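PDB 2RB6: uncharacterized protein from Shewanella oneidensis, which is of unknown function but is probably a small membrane-attached lipoprotein built around a YgdI/YgdR-like SH3-like domain. Local coordinates for residues Q4-T9 against M14-S19; L31-D34 against R38-M41. All blocks are in the same frame, centred on the assembly; numbering follows the deposited sequence.

Interaction 1: Q4-T9 against M14-S19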
loop_
_atom_site.group_PDB
_atom_site.type_symbol
_atom_site.label_atom_id
_atom_site.label_comp_id
_atom_site.label_asym_id
_atom_site.label_seq_id
_atom_site.Cartn_x
_atom_site.Cartn_y
_atom_site.Cartn_z
ATOM N N GLN A 4 6.276 3.555 7.320
ATOM C CA GLN A 4 5.427 4.272 6.387
ATOM C C GLN A 4 5.438 3.510 5.069
ATOM O O GLN A 4 6.495 3.134 4.565
ATOM C CB GLN A 4 5.955 5.703 6.207
ATOM C CG GLN A 4 5.308 6.539 5.098
ATOM C CD GLN A 4 3.841 6.880 5.350
ATOM O OE1 GLN A 4 3.492 7.460 6.382
ATOM N NE2 GLN A 4 2.977 6.537 4.391
ATOM N N TYR A 5 4.256 3.255 4.525
ATOM C CA TYR A 5 4.171 2.532 3.274
ATOM C C TYR A 5 3.691 3.364 2.112
ATOM O O TYR A 5 2.867 4.258 2.261
ATOM C CB TYR A 5 3.294 1.289 3.423
ATOM C CG TYR A 5 3.961 0.195 4.203
ATOM C CD1 TYR A 5 3.866 0.145 5.598
ATOM C CD2 TYR A 5 4.695 -0.791 3.553
ATOM C CE1 TYR A 5 4.487 -0.865 6.321
ATOM C CE2 TYR A 5 5.320 -1.807 4.268
ATOM C CZ TYR A 5 5.209 -1.841 5.647
ATOM O OH TYR A 5 5.795 -2.875 6.339
ATOM N N ILE A 6 4.237 3.044 0.949
ATOM C CA ILE A 6 3.915 3.727 -0.283
ATOM C C ILE A 6 3.885 2.696 -1.402
ATOM O O ILE A 6 4.782 1.851 -1.507
ATOM C CB ILE A 6 4.976 4.798 -0.610
ATOM C CG1 ILE A 6 4.870 5.961 0.372
ATOM C CG2 ILE A 6 4.815 5.271 -2.035
ATOM C CD1 ILE A 6 5.934 7.021 0.169
HETATM N N MSE A 7 2.838 2.768 -2.219
HETATM C CA MSE A 7 2.670 1.870 -3.347
HETATM C C MSE A 7 2.712 2.692 -4.627
HETATM O O MSE A 7 2.088 3.759 -4.727
HETATM C CB MSE A 7 1.325 1.162 -3.265
HETATM C CG MSE A 7 1.044 0.532 -1.922
HETATM SE SE MSE A 7 -0.720 -0.287 -1.856
HETATM C CE MSE A 7 -0.278 -1.862 -2.908
ATOM N N SER A 8 3.452 2.188 -5.606
ATOM C CA SER A 8 3.564 2.855 -6.892
ATOM C C SER A 8 2.746 2.096 -7.921
ATOM O O SER A 8 2.867 0.878 -8.053
ATOM C CB SER A 8 5.032 2.943 -7.322
ATOM O OG SER A 8 5.708 3.956 -6.593
ATOM N N THR A 9 1.903 2.834 -8.636
ATOM C CA THR A 9 1.024 2.273 -9.658
ATOM C C THR A 9 1.646 2.371 -11.041
ATOM O O THR A 9 2.307 3.355 -11.372
ATOM C CB THR A 9 -0.329 3.010 -9.680
ATOM O OG1 THR A 9 -0.967 2.869 -8.405
ATOM C CG2 THR A 9 -1.238 2.446 -10.764
HETATM N N MSE A 14 0.936 7.263 -7.137
HETATM C CA MSE A 14 1.599 6.871 -5.901
HETATM C C MSE A 14 0.542 6.877 -4.793
HETATM O O MSE A 14 -0.364 7.710 -4.803
HETATM C CB MSE A 14 2.728 7.870 -5.613
HETATM C CG MSE A 14 3.606 7.585 -4.402
HETATM SE SE MSE A 14 3.177 8.720 -2.887
HETATM C CE MSE A 14 3.416 10.458 -3.727
ATOM N N ILE A 15 0.638 5.934 -3.858
ATOM C CA ILE A 15 -0.326 5.845 -2.757
ATOM C C ILE A 15 0.359 5.528 -1.420
ATOM O O ILE A 15 1.220 4.646 -1.340
ATOM C CB ILE A 15 -1.399 4.765 -3.057
ATOM C CG1 ILE A 15 -2.163 5.141 -4.327
ATOM C CG2 ILE A 15 -2.375 4.648 -1.899
ATOM C CD1 ILE A 15 -3.121 4.066 -4.807
ATOM N N THR A 16 -0.029 6.254 -0.374
ATOM C CA THR A 16 0.548 6.046 0.952
ATOM C C THR A 16 -0.387 5.256 1.876
ATOM O O THR A 16 -1.584 5.161 1.627
ATOM C CB THR A 16 0.892 7.398 1.632
ATOM O OG1 THR A 16 -0.312 8.128 1.906
ATOM C CG2 THR A 16 1.783 8.231 0.729
ATOM N N SER A 17 0.182 4.690 2.938
ATOM C CA SER A 17 -0.555 3.900 3.927
ATOM C C SER A 17 0.306 3.723 5.182
ATOM O O SER A 17 1.528 3.607 5.088
ATOM C CB SER A 17 -0.905 2.526 3.349
ATOM O OG SER A 17 -1.565 1.725 4.314
ATOM N N ASP A 18 -0.317 3.696 6.357
ATOM C CA ASP A 18 0.462 3.528 7.588
ATOM C C ASP A 18 0.579 2.060 8.018
ATOM O O ASP A 18 1.237 1.749 9.012
ATOM C CB ASP A 18 -0.119 4.388 8.726
ATOM C CG ASP A 18 0.080 5.894 8.489
ATOM O OD1 ASP A 18 1.243 6.348 8.359
ATOM O OD2 ASP A 18 -0.933 6.626 8.440
ATOM N N SER A 19 -0.055 1.168 7.256
ATOM C CA SER A 19 -0.005 -0.274 7.519
ATOM C C SER A 19 0.473 -0.992 6.271
ATOM O O SER A 19 0.250 -0.536 5.150
ATOM C CB SER A 19 -1.386 -0.840 7.874
ATOM O OG SER A 19 -1.928 -0.246 9.037
#

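Interaction 2: L31-D34 against R38-M41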
loop_
_atom_site.group_PDB
_atom_site.type_symbol
_atom_site.label_atom_id
_atom_site.label_comp_id
_atom_site.label_asym_id
_atom_site.label_seq_id
_atom_site.Cartn_x
_atom_site.Cartn_y
_atom_site.Cartn_z
ATOM N N LEU A 31 -5.060 -4.977 -0.119
ATOM C CA LEU A 31 -5.860 -4.214 0.832
ATOM C C LEU A 31 -4.908 -3.345 1.643
ATOM O O LEU A 31 -3.816 -3.782 2.030
ATOM C CB LEU A 31 -6.637 -5.142 1.772
ATOM C CG LEU A 31 -8.008 -5.710 1.370
ATOM C CD1 LEU A 31 -9.093 -4.651 1.551
ATOM C CD2 LEU A 31 -7.972 -6.213 -0.071
ATOM N N TYR A 32 -5.334 -2.115 1.900
ATOM C CA TYR A 32 -4.524 -1.180 2.647
ATOM C C TYR A 32 -5.451 -0.137 3.274
ATOM O O TYR A 32 -6.627 -0.072 2.924
ATOM C CB TYR A 32 -3.504 -0.541 1.695
ATOM C CG TYR A 32 -4.044 0.531 0.766
ATOM C CD1 TYR A 32 -4.088 1.858 1.171
ATOM C CD2 TYR A 32 -4.464 0.227 -0.537
ATOM C CE1 TYR A 32 -4.523 2.866 0.314
ATOM C CE2 TYR A 32 -4.904 1.230 -1.418
ATOM C CZ TYR A 32 -4.925 2.550 -0.975
ATOM O OH TYR A 32 -5.321 3.572 -1.806
ATOM N N TYR A 33 -4.935 0.655 4.212
ATOM C CA TYR A 33 -5.746 1.685 4.865
ATOM C C TYR A 33 -5.368 3.082 4.417
ATOM O O TYR A 33 -4.193 3.426 4.349
ATOM C CB TYR A 33 -5.630 1.593 6.392
ATOM C CG TYR A 33 -6.265 0.358 6.959
ATOM C CD1 TYR A 33 -5.633 -0.883 6.849
ATOM C CD2 TYR A 33 -7.519 0.412 7.562
ATOM C CE1 TYR A 33 -6.237 -2.043 7.320
ATOM C CE2 TYR A 33 -8.133 -0.740 8.036
ATOM C CZ TYR A 33 -7.485 -1.968 7.910
ATOM O OH TYR A 33 -8.091 -3.123 8.362
ATOM N N ASP A 34 -6.382 3.887 4.121
ATOM C CA ASP A 34 -6.164 5.250 3.667
ATOM C C ASP A 34 -6.083 6.243 4.827
ATOM O O ASP A 34 -6.506 5.959 5.952
ATOM C CB ASP A 34 -7.287 5.670 2.714
ATOM C CG ASP A 34 -8.562 6.059 3.445
ATOM O OD1 ASP A 34 -9.023 5.281 4.307
ATOM O OD2 ASP A 34 -9.110 7.144 3.151
ATOM N N ARG A 38 -11.128 4.182 6.164
ATOM C CA ARG A 38 -11.236 2.731 6.167
ATOM C C ARG A 38 -10.287 2.127 5.146
ATOM O O ARG A 38 -9.433 2.812 4.579
ATOM C CB ARG A 38 -12.676 2.293 5.838
ATOM C CG ARG A 38 -12.988 0.841 6.224
ATOM C CD ARG A 38 -14.208 0.265 5.489
ATOM N NE ARG A 38 -13.960 0.070 4.056
ATOM C CZ ARG A 38 -14.774 -0.589 3.228
ATOM N NH1 ARG A 38 -15.903 -1.132 3.676
ATOM N NH2 ARG A 38 -14.460 -0.700 1.943
ATOM N N GLU A 39 -10.445 0.832 4.921
ATOM C CA GLU A 39 -9.612 0.121 3.976
ATOM C C GLU A 39 -10.013 0.457 2.549
ATOM O O GLU A 39 -11.103 0.976 2.298
ATOM C CB GLU A 39 -9.731 -1.382 4.221
ATOM C CG GLU A 39 -11.154 -1.891 4.160
ATOM C CD GLU A 39 -11.310 -3.247 4.807
ATOM O OE1 GLU A 39 -12.442 -3.771 4.800
ATOM O OE2 GLU A 39 -10.309 -3.792 5.328
ATOM N N VAL A 40 -9.113 0.169 1.620
ATOM C CA VAL A 40 -9.361 0.418 0.214
ATOM C C VAL A 40 -8.637 -0.649 -0.598
ATOM O O VAL A 40 -7.715 -1.307 -0.106
ATOM C CB VAL A 40 -8.931 1.870 -0.186
ATOM C CG1 VAL A 40 -7.723 2.301 0.620
ATOM C CG2 VAL A 40 -8.650 1.954 -1.680
HETATM N N MSE A 41 -9.072 -0.826 -1.837
HETATM C CA MSE A 41 -8.507 -1.843 -2.705
HETATM C C MSE A 41 -7.786 -1.313 -3.928
HETATM O O MSE A 41 -8.116 -0.252 -4.451
HETATM C CB MSE A 41 -9.623 -2.773 -3.167
HETATM C CG MSE A 41 -9.452 -4.225 -2.785
HETATM SE SE MSE A 41 -11.045 -5.224 -3.254
HETATM C CE MSE A 41 -11.861 -5.228 -1.492
#

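Interaction 1: Q4-T9 against M14-S19
Two donors grip Y5 O, reaching it from opposite faces of its carbonyl plane. One is S17 N, 2.8 Å from Y5 O across the strand pair; the other is the side-chain NE2 of Q4, 3.1 Å from Y5 O and well above that plane. Q4 manages this because CG lies anti to the backbone N (chi1 171°) and the chain then bends at chi2, which folds the amide back beside T16 CB. Its other end sets OE1 3.2 Å from D18 OD1, two acceptors facing each other with amide and carboxylate planes 72° apart, so nothing bonds there. Y5 and S17 complete their ring of hydrogen bonds through Y5 N to S17 O. Two residues further along 4-9, M7 and I15 exchange a second pair, with M7 N 2.6 Å from I15 O. This is an antiparallel beta hairpin of the SH3-like domain, and 4-9 is also bonded on its far edge to strand 47-53. On the face carrying I6, T16 and the selenomethionine M14, I6 CG2 meets M14 CG at 3.5 Å, while I6 CG1 runs alongside T16 CG2. The opposite face holds Y5, M7, I15 and S17. There S17 O sits at the edge of the Y5 ring, and the backbone of S19 approaches obliquely, its C 3.6 Å from Y5 CD1.

Interaction 2: L31-D34 against R38-M41
V40 CG1 sits over one face of the Y32 ring, 3.4 Å from its centroid and 21° off the ring normal, a CH-pi contact in the beta hairpin formed by strands 29-33 and 39-43. The methyl is offset toward the hydroxyl end, and V40 CG2 reaches the same rim, 3.7 Å from Y32 OH. Y32 has CG between its backbone N and carbonyl carbon (chi1 76°), a torsion that swings the ring toward V40. The backbones hold the two residues in step as a hydrogen-bonded antiparallel pair, with V40 N 2.8 Å from Y32 O and Y32 N giving a longer bond to V40 O. On the other face of the hairpin, L31 CD2 lies beside CG of the selenomethionine M41 at 3.7 Å, and Y33 runs alongside E39, whose CB lies over the rim of the phenol ring. Farther out, strand 29-33 continues the sheet on its other edge through a backbone bond between L31 and K22. Toward the turn, past the last bridge, D34 N makes a long but nearly straight bond to R38 O. Beyond it R38 curls back, bringing its NE 3.5 Å from E39 O in a weak hydrogen bond.

Overall arrangement
Interactions 1 and 2 are two hairpins of one small domain, with strand 22-24 between them in the chain, their centres about 10 Å apart, and each belongs to a different three-stranded antiparallel sheet. They meet through the face of 14-19 that carries I15 and S17. Y32, which takes V40 on its ring in interaction 2, also packs against interaction 1: Y32 OH is 3.1 Å from I15 CG2, and Y32 CD1 is 3.9 Å from S17 CB. A polar link joins them as well, a probable hydrogen bond with S17 OG 3.1 Å from Y33 O. The selenomethionine M7 likewise touches Y30 and Y32, so both strands of the first hairpin pack onto strand 29-33.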